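PDB 3ISA: putative enoyl-CoA hydratase/isomerase, which is probably an acyl-CoA-processing enzyme of the crotonase (enoyl-CoA hydratase/isomerase) family, whose exact substrate and reaction are not established. Local coordinates for residues 20-25 and 29-34; 54-59 and 92-97; 78-83 and 232-237; 110-115 and 140-145. All blocks are in the same frame, centred on the assembly; numbering follows the deposited sequence.

Contact 1 (20-25 and 29-34)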
loop_
_atom_site.group_PDB
_atom_site.type_symbol
_atom_site.label_atom_id
_atom_site.label_comp_id
_atom_site.label_asym_id
_atom_site.label_seq_id
_atom_site.Cartn_x
_atom_site.Cartn_y
_atom_site.Cartn_z
ATOM N N PHE D 20 -15.535 -25.088 -20.218
ATOM C CA PHE D 20 -16.795 -24.500 -19.803
ATOM C C PHE D 20 -17.461 -23.853 -21.013
ATOM O O PHE D 20 -17.050 -22.781 -21.463
ATOM C CB PHE D 20 -16.548 -23.421 -18.741
ATOM C CG PHE D 20 -15.958 -23.942 -17.455
ATOM C CD1 PHE D 20 -16.784 -24.330 -16.406
ATOM C CD2 PHE D 20 -14.582 -24.018 -17.287
ATOM C CE1 PHE D 20 -16.250 -24.812 -15.201
ATOM C CE2 PHE D 20 -14.025 -24.500 -16.085
ATOM C CZ PHE D 20 -14.870 -24.892 -15.033
ATOM N N THR D 21 -18.493 -24.502 -21.537
ATOM C CA THR D 21 -19.205 -23.956 -22.672
ATOM C C THR D 21 -20.499 -23.303 -22.192
ATOM O O THR D 21 -21.413 -23.990 -21.718
ATOM C CB THR D 21 -19.483 -25.043 -23.757
ATOM O OG1 THR D 21 -18.252 -25.631 -24.175
ATOM C CG2 THR D 21 -20.213 -24.436 -24.963
ATOM N N LEU D 22 -20.563 -21.969 -22.296
ATOM C CA LEU D 22 -21.793 -21.240 -22.028
ATOM C C LEU D 22 -22.796 -21.691 -23.073
ATOM O O LEU D 22 -22.500 -21.662 -24.268
ATOM C CB LEU D 22 -21.578 -19.725 -22.103
ATOM C CG LEU D 22 -20.883 -19.096 -20.877
ATOM C CD1 LEU D 22 -19.437 -19.575 -20.695
ATOM C CD2 LEU D 22 -20.915 -17.575 -20.985
ATOM N N SER D 23 -23.956 -22.141 -22.602
ATOM C CA SER D 23 -24.873 -22.902 -23.434
ATOM C C SER D 23 -26.296 -22.364 -23.352
ATOM O O SER D 23 -27.249 -23.078 -23.021
ATOM C CB SER D 23 -24.805 -24.382 -23.053
ATOM O OG SER D 23 -23.524 -24.918 -23.337
ATOM N N ARG D 24 -26.441 -21.076 -23.642
ATOM C CA ARG D 24 -27.758 -20.488 -23.824
ATOM C C ARG D 24 -27.790 -19.811 -25.208
ATOM O O ARG D 24 -27.952 -18.590 -25.305
ATOM C CB ARG D 24 -28.080 -19.497 -22.703
ATOM C CG ARG D 24 -27.978 -20.094 -21.288
ATOM C CD ARG D 24 -28.366 -19.066 -20.259
ATOM N NE ARG D 24 -29.810 -18.829 -20.264
ATOM C CZ ARG D 24 -30.390 -17.640 -20.092
ATOM N NH1 ARG D 24 -29.655 -16.540 -19.916
ATOM N NH2 ARG D 24 -31.713 -17.554 -20.097
ATOM N N PRO D 25 -27.634 -20.610 -26.286
ATOM C CA PRO D 25 -27.422 -19.985 -27.595
ATOM C C PRO D 25 -28.641 -19.258 -28.191
ATOM O O PRO D 25 -28.484 -18.507 -29.142
ATOM C CB PRO D 25 -26.994 -21.162 -28.478
ATOM C CG PRO D 25 -27.689 -22.341 -27.876
ATOM C CD PRO D 25 -27.654 -22.087 -26.385
ATOM N N ASN D 29 -26.045 -16.363 -25.038
ATOM C CA ASN D 29 -25.261 -16.785 -23.881
ATOM C C ASN D 29 -25.253 -15.753 -22.753
ATOM O O ASN D 29 -24.240 -15.578 -22.063
ATOM C CB ASN D 29 -23.843 -17.202 -24.308
ATOM C CG ASN D 29 -23.829 -18.504 -25.137
ATOM O OD1 ASN D 29 -24.668 -19.386 -24.941
ATOM N ND2 ASN D 29 -22.874 -18.621 -26.044
ATOM N N ALA D 30 -26.390 -15.082 -22.580
ATOM C CA ALA D 30 -26.527 -14.045 -21.571
ATOM C C ALA D 30 -26.496 -14.683 -20.184
ATOM O O ALA D 30 -26.899 -15.826 -20.000
ATOM C CB ALA D 30 -27.808 -13.242 -21.763
ATOM N N LEU D 31 -25.970 -13.925 -19.230
ATOM C CA LEU D 31 -25.702 -14.420 -17.905
ATOM C C LEU D 31 -26.916 -14.251 -17.021
ATOM O O LEU D 31 -27.125 -13.193 -16.431
ATOM C CB LEU D 31 -24.480 -13.698 -17.317
ATOM C CG LEU D 31 -23.174 -13.891 -18.108
ATOM C CD1 LEU D 31 -22.065 -13.083 -17.422
ATOM C CD2 LEU D 31 -22.789 -15.390 -18.257
ATOM N N SER D 32 -27.729 -15.306 -16.958
ATOM C CA SER D 32 -28.780 -15.423 -15.964
ATOM C C SER D 32 -28.162 -15.704 -14.589
ATOM O O SER D 32 -27.004 -16.124 -14.500
ATOM C CB SER D 32 -29.707 -16.585 -16.336
ATOM O OG SER D 32 -28.996 -17.811 -16.380
ATOM N N ALA D 33 -28.941 -15.512 -13.523
ATOM C CA ALA D 33 -28.472 -15.877 -12.194
ATOM C C ALA D 33 -28.033 -17.349 -12.183
ATOM O O ALA D 33 -26.946 -17.659 -11.707
ATOM C CB ALA D 33 -29.546 -15.594 -11.124
ATOM N N GLU D 34 -28.844 -18.226 -12.790
ATOM C CA GLU D 34 -28.551 -19.658 -12.874
ATOM C C GLU D 34 -27.208 -19.975 -13.570
ATOM O O GLU D 34 -26.427 -20.799 -13.077
ATOM C CB GLU D 34 -29.719 -20.404 -13.552
ATOM C CG GLU D 34 -29.686 -21.910 -13.336
ATOM C CD GLU D 34 -30.503 -22.720 -14.351
ATOM O OE1 GLU D 34 -30.977 -22.163 -15.370
ATOM O OE2 GLU D 34 -30.650 -23.945 -14.128
#
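Leu22, at the end of strand 17-22, rests its CB against Asn29 CG at 4.0 Å. Its CG lies beside its own backbone N (chi1 -77°), and the branch beyond carries CD2 to within 4.0 Å of Leu31 CD2. The two leucine side chains meet at a slant. Ser23 turns away and donates its OG to Thr21 O within its own segment. Arg24 carries most of the polar contact. Its backbone N gives a hydrogen bond of 2.8 Å to Asn29 OD1, almost in line with the amide C=O. Its carbonyl O takes Asn29 N at 2.9 Å. The Arg24 chi3 bend (73°) brings the guanidinium alongside Ala30 and Ser32. NH1 bonds to Ala30 O at 2.8 Å. That oxygen lies close to the guanidinium plane, while NH1 stands above the plane of the carbonyl. Ser32 CB covers one guanidinium face near its rim. NH1 of Arg24 also forms a salt bridge with Asp68, and Ser32 OG caps Leu35 N in helix 33-48. This is the strand-to-helix turn of a beta-alpha-beta unit. The loop probably borders the acyl-CoA site, as in crotonase relatives; a glycerol, probably from the crystallisation liquor, lies beside Ala30. Asn29 ND2 is held by Ala59 O, so bonds at both ends of the amide fix its rotation. Arg24 NH1 is shared by Ala30 O and Asp68, whose carboxylate probably offsets its charge.

Contact 2 (54-59 and 92-97)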
loop_
_atom_site.group_PDB
_atom_site.type_symbol
_atom_site.label_atom_id
_atom_site.label_comp_id
_atom_site.label_asym_id
_atom_site.label_seq_id
_atom_site.Cartn_x
_atom_site.Cartn_y
_atom_site.Cartn_z
ATOM N N LEU D 54 -8.394 -24.149 -17.578
ATOM C CA LEU D 54 -9.824 -23.894 -17.766
ATOM C C LEU D 54 -10.029 -23.204 -19.091
ATOM O O LEU D 54 -9.433 -22.140 -19.357
ATOM C CB LEU D 54 -10.381 -22.991 -16.652
ATOM C CG LEU D 54 -9.992 -23.357 -15.220
ATOM C CD1 LEU D 54 -10.690 -22.441 -14.196
ATOM C CD2 LEU D 54 -10.269 -24.833 -14.934
ATOM N N VAL D 55 -10.880 -23.801 -19.920
ATOM C CA VAL D 55 -11.240 -23.221 -21.215
ATOM C C VAL D 55 -12.676 -22.669 -21.169
ATOM O O VAL D 55 -13.605 -23.340 -20.687
ATOM C CB VAL D 55 -11.099 -24.256 -22.373
ATOM C CG1 VAL D 55 -11.517 -23.639 -23.716
ATOM C CG2 VAL D 55 -9.679 -24.813 -22.433
ATOM N N PHE D 56 -12.849 -21.433 -21.638
ATOM C CA PHE D 56 -14.168 -20.812 -21.735
ATOM C C PHE D 56 -14.582 -20.529 -23.182
ATOM O O PHE D 56 -13.864 -19.867 -23.932
ATOM C CB PHE D 56 -14.211 -19.520 -20.922
ATOM C CG PHE D 56 -14.021 -19.740 -19.444
ATOM C CD1 PHE D 56 -15.133 -19.912 -18.616
ATOM C CD2 PHE D 56 -12.738 -19.787 -18.886
ATOM C CE1 PHE D 56 -14.975 -20.126 -17.261
ATOM C CE2 PHE D 56 -12.563 -20.001 -17.504
ATOM C CZ PHE D 56 -13.693 -20.168 -16.699
ATOM N N ALA D 57 -15.766 -21.013 -23.550
ATOM C CA ALA D 57 -16.273 -20.840 -24.912
ATOM C C ALA D 57 -17.780 -20.657 -24.872
ATOM O O ALA D 57 -18.405 -20.893 -23.848
ATOM C CB ALA D 57 -15.891 -22.036 -25.780
ATOM N N GLY D 58 -18.360 -20.215 -25.983
ATOM C CA GLY D 58 -19.799 -20.062 -26.067
ATOM C C GLY D 58 -20.379 -20.878 -27.202
ATOM O O GLY D 58 -19.808 -20.904 -28.289
ATOM N N ALA D 59 -21.492 -21.564 -26.934
ATOM C CA ALA D 59 -22.281 -22.261 -27.969
ATOM C C ALA D 59 -23.020 -21.256 -28.858
ATOM O O ALA D 59 -23.334 -20.157 -28.423
ATOM C CB ALA D 59 -23.298 -23.203 -27.318
ATOM N N GLN D 92 -13.549 -12.487 -10.411
ATOM C CA GLN D 92 -12.376 -12.499 -9.558
ATOM C C GLN D 92 -11.819 -13.918 -9.368
ATOM O O GLN D 92 -10.598 -14.108 -9.331
ATOM C CB GLN D 92 -12.695 -11.796 -8.230
ATOM C CG GLN D 92 -12.890 -10.277 -8.436
ATOM C CD GLN D 92 -13.062 -9.511 -7.139
ATOM O OE1 GLN D 92 -12.887 -10.061 -6.040
ATOM N NE2 GLN D 92 -13.386 -8.228 -7.258
ATOM N N ARG D 93 -12.708 -14.909 -9.266
ATOM C CA ARG D 93 -12.305 -16.309 -9.167
ATOM C C ARG D 93 -11.577 -16.759 -10.434
ATOM O O ARG D 93 -10.546 -17.412 -10.352
ATOM C CB ARG D 93 -13.527 -17.198 -8.944
ATOM C CG ARG D 93 -13.922 -17.341 -7.493
ATOM C CD ARG D 93 -15.409 -17.535 -7.429
ATOM N NE ARG D 93 -15.848 -18.481 -6.407
ATOM C CZ ARG D 93 -16.305 -18.135 -5.213
ATOM N NH1 ARG D 93 -16.711 -19.073 -4.376
ATOM N NH2 ARG D 93 -16.361 -16.859 -4.854
ATOM N N VAL D 94 -12.109 -16.378 -11.590
ATOM C CA VAL D 94 -11.468 -16.703 -12.879
ATOM C C VAL D 94 -10.124 -15.953 -13.022
ATOM O O VAL D 94 -9.085 -16.578 -13.328
ATOM C CB VAL D 94 -12.416 -16.432 -14.065
ATOM C CG1 VAL D 94 -11.716 -16.735 -15.417
ATOM C CG2 VAL D 94 -13.709 -17.249 -13.905
ATOM N N ALA D 95 -10.141 -14.645 -12.751
ATOM C CA ALA D 95 -8.927 -13.798 -12.856
ATOM C C ALA D 95 -7.770 -14.268 -11.982
ATOM O O ALA D 95 -6.614 -14.275 -12.430
ATOM C CB ALA D 95 -9.243 -12.345 -12.574
ATOM N N GLY D 96 -8.089 -14.656 -10.749
ATOM C CA GLY D 96 -7.094 -15.111 -9.769
ATOM C C GLY D 96 -6.901 -16.626 -9.733
ATOM O O GLY D 96 -6.372 -17.162 -8.763
ATOM N N SER D 97 -7.320 -17.318 -10.788
ATOM C CA SER D 97 -7.289 -18.790 -10.811
ATOM C C SER D 97 -5.839 -19.322 -10.742
ATOM O O SER D 97 -4.961 -18.808 -11.434
ATOM C CB SER D 97 -7.960 -19.320 -12.069
ATOM O OG SER D 97 -8.051 -20.740 -12.056
#
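Val94, near the end of helix 77-95, points at Phe56 of strand 53-58. The contact is helix-on-sheet packing inside the crotonase fold, and it is buried. The two side chains approach from opposite directions. Both methyl groups of Val94 take part. CG1 stands 4.0 Å from Phe56 CE2, and CG2 stands 4.0 Å from Phe56 CZ. Val94 CG1 lies anti to the backbone N (chi1 178°) and CG2 lies beside that N, which turns both methyls to the far end of the ring, on the same side of its plane. The approach of CG1 to the ring is oblique. Leu54 and Phe56, two residues apart in the strand, face the helix, while Val55 between them does not. Around them, helix 33-48 touches both through Ala46, His47 and Val43. The Phe56 ring also meets the Phe20 ring, their planes about 10° apart, which ties the contact to strand 17-22. The helix then ends. Gly96 is the first residue to leave helical angles, although its N still bonds to Gln92 O at 2.9 Å. Ser97 N then bonds to Val94 O at 3.2 Å, where the chain leaves the helix toward strand 100-105. The polar end of Ser97 is turned to the chain itself, where OG bonds to Ser99 N. Ser97 OG also lies 3.8 Å from Leu54 CD1, a plain van der Waals approach of a methyl to a hydroxyl.

Contact 3 (78-83 and 232-237)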
loop_
_atom_site.group_PDB
_atom_site.type_symbol
_atom_site.label_atom_id
_atom_site.label_comp_id
_atom_site.label_asym_id
_atom_site.label_seq_id
_atom_site.Cartn_x
_atom_site.Cartn_y
_atom_site.Cartn_z
ATOM N N GLY D 78 -32.514 -4.903 -5.386
ATOM C CA GLY D 78 -31.691 -5.836 -4.610
ATOM C C GLY D 78 -31.301 -7.074 -5.409
ATOM O O GLY D 78 -30.128 -7.482 -5.419
ATOM N N ASP D 79 -32.289 -7.672 -6.065
ATOM C CA ASP D 79 -32.082 -8.834 -6.929
ATOM C C ASP D 79 -30.996 -8.552 -7.961
ATOM O O ASP D 79 -30.139 -9.399 -8.190
ATOM C CB ASP D 79 -33.364 -9.174 -7.691
ATOM C CG ASP D 79 -34.465 -9.733 -6.812
ATOM O OD1 ASP D 79 -34.186 -10.279 -5.716
ATOM O OD2 ASP D 79 -35.633 -9.618 -7.253
ATOM N N LEU D 80 -31.064 -7.372 -8.588
ATOM C CA LEU D 80 -30.129 -6.994 -9.653
ATOM C C LEU D 80 -28.721 -6.766 -9.097
ATOM O O LEU D 80 -27.727 -7.185 -9.710
ATOM C CB LEU D 80 -30.623 -5.744 -10.387
ATOM C CG LEU D 80 -31.981 -5.917 -11.080
ATOM C CD1 LEU D 80 -32.434 -4.571 -11.640
ATOM C CD2 LEU D 80 -31.951 -7.004 -12.161
ATOM N N LEU D 81 -28.652 -6.113 -7.940
ATOM C CA LEU D 81 -27.380 -5.921 -7.226
ATOM C C LEU D 81 -26.705 -7.254 -6.905
ATOM O O LEU D 81 -25.522 -7.423 -7.184
ATOM C CB LEU D 81 -27.562 -5.102 -5.938
ATOM C CG LEU D 81 -26.288 -5.027 -5.067
ATOM C CD1 LEU D 81 -25.126 -4.277 -5.766
ATOM C CD2 LEU D 81 -26.539 -4.458 -3.664
ATOM N N LEU D 82 -27.459 -8.192 -6.330
ATOM C CA LEU D 82 -26.935 -9.518 -6.011
ATOM C C LEU D 82 -26.360 -10.206 -7.258
ATOM O O LEU D 82 -25.250 -10.737 -7.224
ATOM C CB LEU D 82 -27.979 -10.392 -5.313
ATOM C CG LEU D 82 -27.522 -11.822 -4.970
ATOM C CD1 LEU D 82 -26.232 -11.805 -4.153
ATOM C CD2 LEU D 82 -28.607 -12.581 -4.197
ATOM N N ARG D 83 -27.104 -10.158 -8.357
ATOM C CA ARG D 83 -26.641 -10.780 -9.586
ATOM C C ARG D 83 -25.326 -10.152 -10.119
ATOM O O ARG D 83 -24.431 -10.862 -10.588
ATOM C CB ARG D 83 -27.751 -10.789 -10.648
ATOM C CG ARG D 83 -28.890 -11.779 -10.349
ATOM C CD ARG D 83 -30.028 -11.614 -11.357
ATOM N NE ARG D 83 -29.552 -11.830 -12.729
ATOM C CZ ARG D 83 -30.218 -11.473 -13.822
ATOM N NH1 ARG D 83 -31.392 -10.864 -13.709
ATOM N NH2 ARG D 83 -29.697 -11.706 -15.027
ATOM N N GLY D 232 -32.040 4.179 -7.978
ATOM C CA GLY D 232 -32.412 4.431 -9.373
ATOM C C GLY D 232 -31.694 3.575 -10.407
ATOM O O GLY D 232 -31.750 3.888 -11.598
ATOM N N PHE D 233 -31.048 2.494 -9.955
ATOM C CA PHE D 233 -30.309 1.532 -10.819
ATOM C C PHE D 233 -31.171 1.006 -11.958
ATOM O O PHE D 233 -30.789 1.078 -13.138
ATOM C CB PHE D 233 -29.753 0.363 -9.959
ATOM C CG PHE D 233 -28.884 -0.641 -10.715
ATOM C CD1 PHE D 233 -27.875 -0.226 -11.577
ATOM C CD2 PHE D 233 -29.054 -2.010 -10.505
ATOM C CE1 PHE D 233 -27.052 -1.167 -12.256
ATOM C CE2 PHE D 233 -28.247 -2.958 -11.173
ATOM C CZ PHE D 233 -27.247 -2.530 -12.048
ATOM N N LYS D 234 -32.346 0.519 -11.586
ATOM C CA LYS D 234 -33.315 -0.045 -12.513
ATOM C C LYS D 234 -33.768 0.958 -13.573
ATOM O O LYS D 234 -33.873 0.608 -14.763
ATOM C CB LYS D 234 -34.515 -0.551 -11.727
ATOM C CG LYS D 234 -34.984 -1.901 -12.143
ATOM C CD LYS D 234 -36.026 -2.416 -11.189
ATOM C CE LYS D 234 -37.116 -3.097 -11.967
ATOM N NZ LYS D 234 -38.099 -3.754 -11.074
ATOM N N ALA D 235 -34.023 2.194 -13.138
ATOM C CA ALA D 235 -34.400 3.278 -14.048
ATOM C C ALA D 235 -33.275 3.621 -15.025
ATOM O O ALA D 235 -33.541 3.875 -16.206
ATOM C CB ALA D 235 -34.851 4.522 -13.270
ATOM N N ARG D 236 -32.023 3.593 -14.545
ATOM C CA ARG D 236 -30.844 3.841 -15.392
ATOM C C ARG D 236 -30.723 2.764 -16.474
ATOM O O ARG D 236 -30.433 3.061 -17.653
ATOM C CB ARG D 236 -29.550 3.886 -14.552
ATOM C CG ARG D 236 -29.396 5.125 -13.655
ATOM C CD ARG D 236 -27.991 5.230 -13.047
ATOM N NE ARG D 236 -27.605 4.102 -12.177
ATOM C CZ ARG D 236 -27.875 4.011 -10.868
ATOM N NH1 ARG D 236 -28.575 4.956 -10.246
ATOM N NH2 ARG D 236 -27.460 2.953 -10.169
ATOM N N ILE D 237 -30.948 1.515 -16.072
ATOM C CA ILE D 237 -30.993 0.396 -17.018
ATOM C C ILE D 237 -32.093 0.608 -18.089
ATOM O O ILE D 237 -31.829 0.495 -19.298
ATOM C CB ILE D 237 -31.167 -0.958 -16.264
ATOM C CG1 ILE D 237 -29.918 -1.270 -15.409
ATOM C CG2 ILE D 237 -31.440 -2.098 -17.236
ATOM C CD1 ILE D 237 -30.070 -2.473 -14.456
#
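This is a packing contact between two helices near the edge of the chain. Leu80 of helix 77-95 meets Phe233 and Lys234 at the start of the C-terminal helix 233-241. The axes of the two short helical segments come within 11.1 Å, with 78° between their directions. Leu80 CB lies 3.7 Å from Phe233 CE2, at the edge of the ring and near its plane. Phe233 CG is anti to its backbone N (chi1 -176°), and the ring is thereby sent toward helix 77-95. Further out, Leu80 CD1 touches Lys234 CG at 3.7 Å, and these two side chains cross at about a right angle. The same CD1 of Leu80 reaches Ile237 CD1 at 4.2 Å. In the crotonase fold this places the last helix against the long helix that follows the third strand of the main sheet. Ile237 CD1 also covers one face of the Phe233 ring, offset toward its rim. The Lys234 chain bends at chi3, and its NZ bonds to the carbonyl oxygens of Glu73 and Gln75. Helix 77-95 also faces another chain here, since Leu81 packs on Leu82 of the second subunit.

Contact 4 (110-115 and 140-145)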
loop_
_atom_site.group_PDB
_atom_site.type_symbol
_atom_site.label_atom_id
_atom_site.label_comp_id
_atom_site.label_asym_id
_atom_site.label_seq_id
_atom_site.Cartn_x
_atom_site.Cartn_y
_atom_site.Cartn_z
ATOM N N PHE D 110 -20.792 -8.637 -25.185
ATOM C CA PHE D 110 -21.215 -7.446 -24.453
ATOM C C PHE D 110 -20.982 -7.567 -22.956
ATOM O O PHE D 110 -21.162 -8.649 -22.383
ATOM C CB PHE D 110 -22.710 -7.172 -24.669
ATOM C CG PHE D 110 -23.079 -6.874 -26.093
ATOM C CD1 PHE D 110 -22.983 -5.575 -26.584
ATOM C CD2 PHE D 110 -23.539 -7.885 -26.935
ATOM C CE1 PHE D 110 -23.320 -5.284 -27.899
ATOM C CE2 PHE D 110 -23.883 -7.606 -28.259
ATOM C CZ PHE D 110 -23.773 -6.295 -28.737
ATOM N N GLY D 111 -20.621 -6.439 -22.339
ATOM C CA GLY D 111 -20.647 -6.286 -20.878
ATOM C C GLY D 111 -19.878 -7.343 -20.097
ATOM O O GLY D 111 -18.720 -7.615 -20.396
ATOM N N ALA D 112 -20.543 -7.964 -19.121
ATOM C CA ALA D 112 -19.943 -9.009 -18.301
ATOM C C ALA D 112 -19.399 -10.195 -19.128
ATOM O O ALA D 112 -18.479 -10.883 -18.694
ATOM C CB ALA D 112 -20.935 -9.478 -17.243
ATOM N N GLY D 113 -19.974 -10.408 -20.314
ATOM C CA GLY D 113 -19.425 -11.353 -21.299
ATOM C C GLY D 113 -18.006 -11.014 -21.712
ATOM O O GLY D 113 -17.116 -11.877 -21.721
ATOM N N VAL D 114 -17.785 -9.752 -22.060
ATOM C CA VAL D 114 -16.446 -9.266 -22.367
ATOM C C VAL D 114 -15.556 -9.327 -21.122
ATOM O O VAL D 114 -14.390 -9.669 -21.225
ATOM C CB VAL D 114 -16.485 -7.826 -22.989
ATOM C CG1 VAL D 114 -15.068 -7.324 -23.365
ATOM C CG2 VAL D 114 -17.427 -7.803 -24.217
ATOM N N ASP D 115 -16.109 -9.037 -19.942
ATOM C CA ASP D 115 -15.294 -9.096 -18.720
ATOM C C ASP D 115 -14.829 -10.534 -18.375
ATOM O O ASP D 115 -13.703 -10.752 -17.890
ATOM C CB ASP D 115 -16.076 -8.501 -17.552
ATOM C CG ASP D 115 -16.396 -7.022 -17.752
ATOM O OD1 ASP D 115 -15.483 -6.241 -18.123
ATOM O OD2 ASP D 115 -17.567 -6.647 -17.553
ATOM N N LEU D 140 -22.883 1.532 -14.278
ATOM C CA LEU D 140 -22.243 0.295 -13.806
ATOM C C LEU D 140 -20.708 0.333 -13.903
ATOM O O LEU D 140 -20.160 0.639 -14.964
ATOM C CB LEU D 140 -22.771 -0.911 -14.590
ATOM C CG LEU D 140 -22.273 -2.265 -14.075
ATOM C CD1 LEU D 140 -22.939 -2.603 -12.743
ATOM C CD2 LEU D 140 -22.512 -3.345 -15.118
ATOM N N VAL D 141 -20.019 0.015 -12.802
ATOM C CA VAL D 141 -18.560 -0.012 -12.810
ATOM C C VAL D 141 -18.090 -1.456 -12.630
ATOM O O VAL D 141 -17.893 -1.919 -11.495
ATOM C CB VAL D 141 -17.940 0.949 -11.743
ATOM C CG1 VAL D 141 -16.397 0.918 -11.802
ATOM C CG2 VAL D 141 -18.458 2.398 -11.913
ATOM N N LEU D 142 -17.931 -2.162 -13.754
ATOM C CA LEU D 142 -17.648 -3.607 -13.750
ATOM C C LEU D 142 -16.465 -3.935 -14.662
ATOM O O LEU D 142 -16.487 -3.609 -15.862
ATOM C CB LEU D 142 -18.887 -4.398 -14.225
ATOM C CG LEU D 142 -18.721 -5.919 -14.360
ATOM C CD1 LEU D 142 -18.546 -6.527 -12.968
ATOM C CD2 LEU D 142 -19.908 -6.557 -15.105
ATOM N N GLY D 143 -15.449 -4.592 -14.101
ATOM C CA GLY D 143 -14.283 -5.040 -14.884
ATOM C C GLY D 143 -13.319 -3.929 -15.256
ATOM O O GLY D 143 -12.350 -4.152 -16.001
ATOM N N THR D 144 -13.562 -2.736 -14.718
ATOM C CA THR D 144 -12.897 -1.518 -15.185
ATOM C C THR D 144 -11.375 -1.562 -15.025
ATOM O O THR D 144 -10.632 -1.362 -15.999
ATOM C CB THR D 144 -13.523 -0.250 -14.509
ATOM O OG1 THR D 144 -14.959 -0.274 -14.647
ATOM C CG2 THR D 144 -12.931 1.024 -15.131
ATOM N N ARG D 145 -10.907 -1.843 -13.809
ATOM C CA ARG D 145 -9.472 -1.875 -13.534
ATOM C C ARG D 145 -8.771 -3.038 -14.216
ATOM O O ARG D 145 -7.627 -2.887 -14.660
ATOM C CB ARG D 145 -9.210 -1.951 -12.033
ATOM C CG ARG D 145 -9.578 -0.667 -11.288
ATOM C CD ARG D 145 -8.937 -0.685 -9.913
ATOM N NE ARG D 145 -9.351 0.459 -9.093
ATOM C CZ ARG D 145 -10.473 0.525 -8.387
ATOM N NH1 ARG D 145 -11.355 -0.492 -8.406
ATOM N NH2 ARG D 145 -10.720 1.623 -7.675
HETATM O O HOH W 1 -12.714 -6.417 -17.583
HETATM O O HOH W 2 -17.822 -4.209 -18.176
#
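Asp115 and Leu142 are aimed at each other by their first torsions. Asp115 CG sits beside its backbone N (chi1 -63°), while Leu142 CG is swung to the far side of its own N (chi1 176°). With chi2 at 68°, Leu142 CD2 lies 3.4 Å from Asp115 OD2. The same methyl, Leu142 CD2, packs on Ala112 CB at 3.8 Å, one turn earlier in helix 112-119. Asp115 OD1 lies 3.7 Å from the CA of Gly143, the residue after Leu142. Gly143 has no side chain; a CB here would run into Asp115 OD1, so the bare CA lets the carboxylate come this close. Two waters span the remaining gap. Water 1 donates to Asp115 OD1 at 2.8 Å and to Gly143 O at 2.8 Å. Water 2 donates to Asp115 OD2 in a short bond of 2.5 Å and to Leu142 O at 2.7 Å. Each carboxylate oxygen is thus bridged through water to a backbone carbonyl of the second segment, OD2 by this short bond. In crotonase relatives the start of this helix supplies an oxyanion-hole N-H, so the site probably borders the active pocket. Gly111 and Gly143 precede helices 112-119 and 144-151, so the contact joins the beginnings of two helices. Helix 77-95 covers it through Ile87, Leu91 and Glu88. Helix 217-229 lies against Leu140 and Val141, and the third subunit packs on Val141 and Thr144.

Contacts 1 and 2 share the main sheet. Their strands 17-22 and 53-58 are neighbours, and Leu22 O is 2.9 Å from Ala59 N, probably as a hydrogen bond. Contact 1 also meets contact 4, where Leu31 CD1 packs on Ala112 CB at 3.8 Å. These two contacts probably flank the acyl-CoA pocket of the family, and the glycerol by Ala30 is consistent with this. Contact 3 lies farther out, its centre about 20 Å from that of contact 1, yet Arg83 NH2 reaches Leu31 O, probably as a hydrogen bond. Helix 77-95 serves both contacts 2 and 3, whose centres are about 25 Å apart.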